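Long-range contact in ureidoglycolate hydrolase (Arabidopsis thaliana, PDB 4PXE), which hydrolyses (S)-ureidoglycolate to glyoxylate, ammonium and carbon dioxide with two manganese ions per subunit, a step of purine breakdown: residues R52-T64 with V108-R120. Sequence-based numbering, arbitrary orientation. Where two conformers were deposited one is given.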
ATOM      1  N   ARG A  52     -27.348   4.658 -11.757  1.00 16.51           N
ATOM      2  CA  ARG A  52     -28.557   4.136 -12.381  0.65 17.61           C
ATOM      3  C   ARG A  52     -29.715   4.099 -11.386  1.00 17.65           C
ATOM      4  O   ARG A  52     -30.845   4.438 -11.733  1.00 17.03           O
ATOM      5  CB  ARG A  52     -28.292   2.757 -12.987  0.65 20.01           C
ATOM      6  CG  ARG A  52     -27.291   2.795 -14.144  0.65 20.89           C
ATOM      7  CD  ARG A  52     -26.870   1.404 -14.585  0.65 26.29           C
ATOM      8  NE  ARG A  52     -28.004   0.563 -14.953  0.65 31.64           N
ATOM      9  CZ  ARG A  52     -28.516   0.491 -16.179  0.65 34.96           C
ATOM     10  NH1 ARG A  52     -27.996   1.216 -17.160  0.65 34.37           N
ATOM     11  NH2 ARG A  52     -29.549  -0.304 -16.424  0.65 34.77           N
ATOM     12  N   TYR A  53     -29.419   3.709 -10.148  1.00 15.65           N
ATOM     13  CA  TYR A  53     -30.424   3.651  -9.095  1.00 15.64           C
ATOM     14  C   TYR A  53     -31.007   5.042  -8.857  1.00 15.02           C
ATOM     15  O   TYR A  53     -32.222   5.212  -8.796  1.00 16.54           O
ATOM     16  CB  TYR A  53     -29.789   3.093  -7.813  1.00 15.78           C
ATOM     17  CG  TYR A  53     -30.737   2.912  -6.650  1.00 15.80           C
ATOM     18  CD1 TYR A  53     -31.014   3.968  -5.791  1.00 16.48           C
ATOM     19  CD2 TYR A  53     -31.334   1.686  -6.393  1.00 16.89           C
ATOM     20  CE1 TYR A  53     -31.873   3.807  -4.709  1.00 16.45           C
ATOM     21  CE2 TYR A  53     -32.194   1.516  -5.314  1.00 17.65           C
ATOM     22  CZ  TYR A  53     -32.455   2.586  -4.479  1.00 17.03           C
ATOM     23  OH  TYR A  53     -33.304   2.427  -3.407  1.00 18.86           O
ATOM     24  N   VAL A  54     -30.136   6.043  -8.759  1.00 14.67           N
ATOM     25  CA  VAL A  54     -30.574   7.418  -8.548  1.00 14.85           C
ATOM     26  C   VAL A  54     -31.357   7.988  -9.743  1.00 14.90           C
ATOM     27  O   VAL A  54     -32.400   8.621  -9.568  1.00 15.40           O
ATOM     28  CB  VAL A  54     -29.380   8.343  -8.191  1.00 15.55           C
ATOM     29  CG1 VAL A  54     -29.820   9.793  -8.174  1.00 17.57           C
ATOM     30  CG2 VAL A  54     -28.801   7.954  -6.832  1.00 15.63           C
ATOM     31  N   LYS A  55     -30.862   7.755 -10.954  1.00 14.64           N
ATOM     32  CA  LYS A  55     -31.566   8.221 -12.147  1.00 15.07           C
ATOM     33  C   LYS A  55     -32.974   7.616 -12.243  1.00 15.61           C
ATOM     34  O   LYS A  55     -33.915   8.298 -12.651  1.00 16.35           O
ATOM     35  CB  LYS A  55     -30.741   7.946 -13.411  1.00 15.60           C
ATOM     36  CG  LYS A  55     -29.621   8.970 -13.611  1.00 18.17           C
ATOM     37  CD  LYS A  55     -28.814   8.738 -14.888  1.00 17.99           C
ATOM     38  CE  LYS A  55     -27.849   7.571 -14.744  1.00 18.45           C
ATOM     39  NZ  LYS A  55     -27.097   7.309 -16.026  1.00 21.62           N
ATOM     40  N   ASN A  56     -33.112   6.351 -11.848  1.00 15.29           N
ATOM     41  CA  ASN A  56     -34.417   5.697 -11.807  1.00 16.47           C
ATOM     42  C   ASN A  56     -35.364   6.404 -10.839  1.00 15.18           C
ATOM     43  O   ASN A  56     -36.519   6.690 -11.171  1.00 16.06           O
ATOM     44  CB  ASN A  56     -34.266   4.211 -11.466  1.00 17.77           C
ATOM     45  CG  ASN A  56     -35.591   3.484 -11.419  1.00 23.85           C
ATOM     46  OD1 ASN A  56     -36.036   3.055 -10.358  1.00 25.43           O
ATOM     47  ND2 ASN A  56     -36.230   3.340 -12.577  1.00 23.12           N
ATOM     48  N   LEU A  57     -34.864   6.723  -9.647  1.00 17.22           N
ATOM     49  CA  LEU A  57     -35.672   7.472  -8.687  1.00 17.14           C
ATOM     50  C   LEU A  57     -36.055   8.866  -9.185  1.00 16.42           C
ATOM     51  O   LEU A  57     -37.172   9.325  -8.959  1.00 15.78           O
ATOM     52  CB  LEU A  57     -34.950   7.576  -7.340  1.00 16.03           C
ATOM     53  CG  LEU A  57     -34.762   6.275  -6.564  1.00 15.99           C
ATOM     54  CD1 LEU A  57     -34.112   6.561  -5.227  1.00 20.23           C
ATOM     55  CD2 LEU A  57     -36.101   5.583  -6.372  1.00 18.29           C
ATOM     56  N   MET A  58     -35.132   9.545  -9.862  1.00 16.55           N
ATOM     57  CA  MET A  58     -35.426  10.862 -10.411  1.00 16.52           C
ATOM     58  C   MET A  58     -36.543  10.781 -11.448  1.00 16.73           C
ATOM     59  O   MET A  58     -37.452  11.606 -11.461  1.00 17.79           O
ATOM     60  CB  MET A  58     -34.183  11.477 -11.052  1.00 17.44           C
ATOM     61  CG  MET A  58     -33.127  11.951 -10.068  1.00 15.21           C
ATOM     62  SD  MET A  58     -31.797  12.756 -10.986  1.00 17.41           S
ATOM     63  CE  MET A  58     -30.772  13.392  -9.640  1.00 17.19           C
ATOM     64  N   ALA A  59     -36.470   9.765 -12.302  1.00 16.26           N
ATOM     65  CA  ALA A  59     -37.490   9.574 -13.331  1.00 17.93           C
ATOM     66  C   ALA A  59     -38.832   9.239 -12.694  1.00 17.07           C
ATOM     67  O   ALA A  59     -39.874   9.743 -13.130  1.00 19.22           O
ATOM     68  CB  ALA A  59     -37.063   8.486 -14.301  1.00 17.75           C
ATOM     69  N   LEU A  60     -38.815   8.401 -11.656  1.00 18.17           N
ATOM     70  CA  LEU A  60     -40.051   8.041 -10.957  1.00 18.43           C
ATOM     71  C   LEU A  60     -40.698   9.259 -10.309  1.00 18.91           C
ATOM     72  O   LEU A  60     -41.913   9.316 -10.173  1.00 21.10           O
ATOM     73  CB  LEU A  60     -39.797   6.961  -9.909  1.00 17.14           C
ATOM     74  CG  LEU A  60     -39.505   5.555 -10.433  1.00 21.66           C
ATOM     75  CD1 LEU A  60     -39.008   4.647  -9.307  1.00 24.65           C
ATOM     76  CD2 LEU A  60     -40.735   4.958 -11.111  1.00 26.16           C
ATOM     77  N   ALA A  61     -39.879  10.232  -9.920  1.00 18.76           N
ATOM     78  CA  ALA A  61     -40.353  11.476  -9.326  1.00 17.39           C
ATOM     79  C   ALA A  61     -40.810  12.486 -10.385  1.00 19.33           C
ATOM     80  O   ALA A  61     -41.154  13.624 -10.061  1.00 22.74           O
ATOM     81  CB  ALA A  61     -39.267  12.088  -8.450  1.00 18.90           C
ATOM     82  N   GLY A  62     -40.786  12.074 -11.652  1.00 17.79           N
ATOM     83  CA  GLY A  62     -41.242  12.926 -12.741  1.00 20.16           C
ATOM     84  C   GLY A  62     -40.289  14.037 -13.157  1.00 20.21           C
ATOM     85  O   GLY A  62     -40.701  15.021 -13.776  1.00 20.24           O
ATOM     86  N   LEU A  63     -39.010  13.888 -12.824  1.00 19.12           N
ATOM     87  CA  LEU A  63     -38.032  14.923 -13.144  1.00 19.15           C
ATOM     88  C   LEU A  63     -37.462  14.750 -14.550  1.00 18.15           C
ATOM     89  O   LEU A  63     -37.288  13.630 -15.021  1.00 19.45           O
ATOM     90  CB  LEU A  63     -36.886  14.907 -12.122  1.00 18.72           C
ATOM     91  CG  LEU A  63     -37.297  15.067 -10.660  1.00 16.55           C
ATOM     92  CD1 LEU A  63     -36.101  14.846  -9.746  1.00 16.82           C
ATOM     93  CD2 LEU A  63     -37.867  16.451 -10.445  1.00 19.61           C
ATOM     94  N   THR A  64     -37.178  15.869 -15.207  1.00 18.34           N
ATOM     95  CA  THR A  64     -36.414  15.842 -16.450  1.00 19.51           C
ATOM     96  C   THR A  64     -34.953  15.543 -16.127  1.00 17.39           C
ATOM     97  O   THR A  64     -34.295  16.328 -15.437  1.00 19.66           O
ATOM     98  CB  THR A  64     -36.495  17.189 -17.172  1.00 21.90           C
ATOM     99  OG1 THR A  64     -37.869  17.523 -17.413  1.00 21.66           O
ATOM    100  CG2 THR A  64     -35.756  17.123 -18.502  1.00 25.15           C
ATOM    101  N   VAL A 108     -28.738  13.518  -1.629  1.00 12.80           N
ATOM    102  CA  VAL A 108     -29.199  13.117  -2.959  1.00 13.54           C
ATOM    103  C   VAL A 108     -30.566  12.424  -2.860  1.00 10.69           C
ATOM    104  O   VAL A 108     -31.566  12.891  -3.436  1.00 12.63           O
ATOM    105  CB  VAL A 108     -28.184  12.198  -3.676  1.00 11.03           C
ATOM    106  CG1 VAL A 108     -28.751  11.721  -5.016  1.00 14.29           C
ATOM    107  CG2 VAL A 108     -26.858  12.918  -3.895  1.00 14.05           C
ATOM    108  N   LEU A 109     -30.631  11.324  -2.114  1.00 12.70           N
ATOM    109  CA  LEU A 109     -31.910  10.652  -1.883  1.00 13.09           C
ATOM    110  C   LEU A 109     -32.893  11.546  -1.139  1.00 13.14           C
ATOM    111  O   LEU A 109     -34.098  11.531  -1.419  1.00 14.63           O
ATOM    112  CB  LEU A 109     -31.718   9.332  -1.133  1.00 14.05           C
ATOM    113  CG  LEU A 109     -30.879   8.280  -1.866  1.00 14.40           C
ATOM    114  CD1 LEU A 109     -30.760   7.005  -1.058  1.00 15.93           C
ATOM    115  CD2 LEU A 109     -31.461   7.974  -3.224  1.00 18.17           C
ATOM    116  N   GLY A 110     -32.378  12.356  -0.221  1.00 13.57           N
ATOM    117  CA  GLY A 110     -33.217  13.272   0.524  1.00 14.96           C
ATOM    118  C   GLY A 110     -33.757  14.394  -0.346  1.00 13.87           C
ATOM    119  O   GLY A 110     -34.865  14.877  -0.124  1.00 14.73           O
ATOM    120  N   ALA A 111     -32.999  14.805  -1.361  1.00 13.71           N
ATOM    121  CA  ALA A 111     -33.475  15.838  -2.280  1.00 14.56           C
ATOM    122  C   ALA A 111     -34.595  15.282  -3.147  1.00 14.11           C
ATOM    123  O   ALA A 111     -35.587  15.969  -3.414  1.00 15.50           O
ATOM    124  CB  ALA A 111     -32.344  16.365  -3.146  1.00 15.17           C
ATOM    125  N   ILE A 112     -34.443  14.044  -3.590  1.00 14.51           N
ATOM    126  CA  ILE A 112     -35.498  13.394  -4.371  1.00 15.71           C
ATOM    127  C   ILE A 112     -36.750  13.243  -3.503  1.00 15.37           C
ATOM    128  O   ILE A 112     -37.862  13.537  -3.950  1.00 16.65           O
ATOM    129  CB  ILE A 112     -35.034  12.042  -4.955  1.00 15.11           C
ATOM    130  CG1 ILE A 112     -33.853  12.264  -5.906  1.00 14.95           C
ATOM    131  CG2 ILE A 112     -36.189  11.358  -5.692  1.00 18.14           C
ATOM    132  CD1 ILE A 112     -33.194  10.987  -6.401  1.00 16.37           C
ATOM    133  N   GLU A 113     -36.566  12.836  -2.251  1.00 15.12           N
ATOM    134  CA  GLU A 113     -37.697  12.739  -1.334  1.00 14.71           C
ATOM    135  C   GLU A 113     -38.346  14.107  -1.106  1.00 15.32           C
ATOM    136  O   GLU A 113     -39.564  14.201  -1.003  1.00 17.13           O
ATOM    137  CB  GLU A 113     -37.295  12.081  -0.004  1.00 15.29           C
ATOM    138  CG  GLU A 113     -38.431  11.974   1.032  1.00 16.29           C
ATOM    139  CD  GLU A 113     -39.584  11.057   0.610  1.00 19.19           C
ATOM    140  OE1 GLU A 113     -39.459  10.302  -0.382  1.00 19.76           O
ATOM    141  OE2 GLU A 113     -40.637  11.088   1.292  1.00 17.49           O
ATOM    142  N   ALA A 114     -37.549  15.170  -1.070  1.00 14.61           N
ATOM    143  CA  ALA A 114     -38.094  16.516  -0.937  1.00 16.45           C
ATOM    144  C   ALA A 114     -39.007  16.887  -2.107  1.00 15.99           C
ATOM    145  O   ALA A 114     -40.061  17.512  -1.911  1.00 17.65           O
ATOM    146  CB  ALA A 114     -36.964  17.530  -0.809  1.00 16.52           C
ATOM    147  N   ILE A 115     -38.625  16.494  -3.319  1.00 14.97           N
ATOM    148  CA  ILE A 115     -39.475  16.710  -4.490  1.00 17.05           C
ATOM    149  C   ILE A 115     -40.790  15.954  -4.332  1.00 17.38           C
ATOM    150  O   ILE A 115     -41.874  16.502  -4.546  1.00 19.16           O
ATOM    151  CB  ILE A 115     -38.779  16.252  -5.788  1.00 19.57           C
ATOM    152  CG1 ILE A 115     -37.593  17.161  -6.100  1.00 22.80           C
ATOM    153  CG2 ILE A 115     -39.751  16.251  -6.953  1.00 20.59           C
ATOM    154  CD1 ILE A 115     -37.952  18.589  -6.314  1.00 25.21           C
ATOM    155  N   ASN A 116     -40.693  14.689  -3.954  1.00 16.62           N
ATOM    156  CA  ASN A 116     -41.883  13.865  -3.755  1.00 17.34           C
ATOM    157  C   ASN A 116     -42.801  14.397  -2.653  1.00 17.27           C
ATOM    158  O   ASN A 116     -44.029  14.386  -2.799  1.00 17.85           O
ATOM    159  CB  ASN A 116     -41.479  12.407  -3.526  1.00 18.34           C
ATOM    160  CG  ASN A 116     -40.948  11.755  -4.802  1.00 17.25           C
ATOM    161  OD1 ASN A 116     -41.465  12.008  -5.893  1.00 24.54           O
ATOM    162  ND2 ASN A 116     -39.921  10.929  -4.672  1.00 21.46           N
ATOM    163  N   VAL A 117     -42.204  14.902  -1.577  1.00 17.12           N
ATOM    164  CA  VAL A 117     -42.935  15.542  -0.488  1.00 17.22           C
ATOM    165  C   VAL A 117     -43.724  16.755  -0.999  1.00 18.35           C
ATOM    166  O   VAL A 117     -44.921  16.901  -0.721  1.00 18.31           O
ATOM    167  CB  VAL A 117     -41.967  15.996   0.637  1.00 15.53           C
ATOM    168  CG1 VAL A 117     -42.625  17.021   1.561  1.00 17.61           C
ATOM    169  CG2 VAL A 117     -41.433  14.789   1.428  1.00 16.95           C
ATOM    170  N   LEU A 118     -43.061  17.619  -1.762  1.00 17.48           N
ATOM    171  CA  LEU A 118     -43.699  18.809  -2.313  1.00 17.66           C
ATOM    172  C   LEU A 118     -44.815  18.452  -3.293  1.00 18.82           C
ATOM    173  O   LEU A 118     -45.881  19.088  -3.300  1.00 18.95           O
ATOM    174  CB  LEU A 118     -42.658  19.691  -3.000  1.00 16.90           C
ATOM    175  CG  LEU A 118     -41.748  20.466  -2.044  1.00 16.82           C
ATOM    176  CD1 LEU A 118     -40.659  21.193  -2.835  1.00 18.66           C
ATOM    177  CD2 LEU A 118     -42.548  21.438  -1.175  1.00 17.50           C
ATOM    178  N   LYS A 119     -44.584  17.431  -4.109  1.00 18.38           N
ATOM    179  CA  LYS A 119     -45.617  16.979  -5.040  1.00 21.10           C
ATOM    180  C   LYS A 119     -46.841  16.424  -4.301  1.00 19.77           C
ATOM    181  O   LYS A 119     -47.975  16.723  -4.687  1.00 21.17           O
ATOM    182  CB  LYS A 119     -45.061  15.976  -6.060  1.00 21.75           C
ATOM    183  CG  LYS A 119     -44.135  16.624  -7.081  1.00 23.94           C
ATOM    184  CD  LYS A 119     -43.870  15.730  -8.288  1.00 29.82           C
ATOM    185  CE  LYS A 119     -43.112  16.497  -9.375  1.00 28.68           C
ATOM    186  NZ  LYS A 119     -42.998  15.738 -10.658  1.00 29.20           N
ATOM    187  N   ARG A 120     -46.628  15.645  -3.241  1.00 19.40           N
ATOM    188  CA  ARG A 120     -47.753  15.119  -2.457  1.00 20.38           C
ATOM    189  C   ARG A 120     -48.579  16.245  -1.842  1.00 23.32           C
ATOM    190  O   ARG A 120     -49.793  16.102  -1.643  1.00 24.28           O
ATOM    191  CB  ARG A 120     -47.294  14.147  -1.365  1.00 20.05           C
ATOM    192  CG  ARG A 120     -46.932  12.771  -1.881  1.00 20.01           C
ATOM    193  CD  ARG A 120     -46.734  11.753  -0.757  1.00 22.17           C
ATOM    194  NE  ARG A 120     -45.626  12.061   0.153  1.00 20.36           N
ATOM    195  CZ  ARG A 120     -44.373  11.648  -0.019  1.00 19.45           C
ATOM    196  NH1 ARG A 120     -44.040  10.932  -1.086  1.00 18.86           N
ATOM    197  NH2 ARG A 120     -43.445  11.960   0.878  1.00 19.55           N
TER
HETATM  198  O   HOH W   1     -38.786   8.830  -6.743  1.00 19.23           O
HETATM  199  O   HOH W   2     -41.503  17.123 -12.362  1.00 30.01           O
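I112 reaches across to V54, L57, M58 and A61 at the centre of a pair of nearly parallel helices. Segments 52-60 of helix 45-60 and 108-120 of helix 105-120 run 10° apart, axes 10.1 Å at closest approach, in the metal-binding part of this M20 peptidase-family enzyme. The CD1 methyl of I112 does most of the work: it meets M58 CG at 3.8 Å and also touches L57 CB and V54 CG1. With chi1 at -62°, I112 CG1 sits beside the backbone N and carries CD1 to these partners, while CG2 turns to A61 CB. One turn back along helix 105-120, L57 CD1 packs on L109 CD2 at 3.6 Å, and the same methyl of L109 lies at the edge of the Y53 ring. V54 crosses V108 at about a right angle. The side chain of V108 lies about 6 Å from that of H92, a ligand of the catalytic manganese. Farther along, L63 CD2 meets I115 CG2 at 4.0 Å. I131 of strand 129-133 touches M58, L63, I112 and I115.

The polar edge follows the end of helix 45-60, where G62 closes a Schellman motif with positive phi. One water accepts from N116 ND2 and donates to L57 O. K119 stretches out its extended chain and gives a hydrogen bond from NZ to A61 O, 2.9 Å long, with a C=O...N angle of 144° and the donor tilted from the carbonyl plane. Its charge also makes a cation-pi contact with W77. A methionine in place of K119 would probably leave A61 O and a second, bridging water without this donor, and W77 without its cation. That water accepts from K119 NZ and donates to G62 O, at 2.7 Å from each atom.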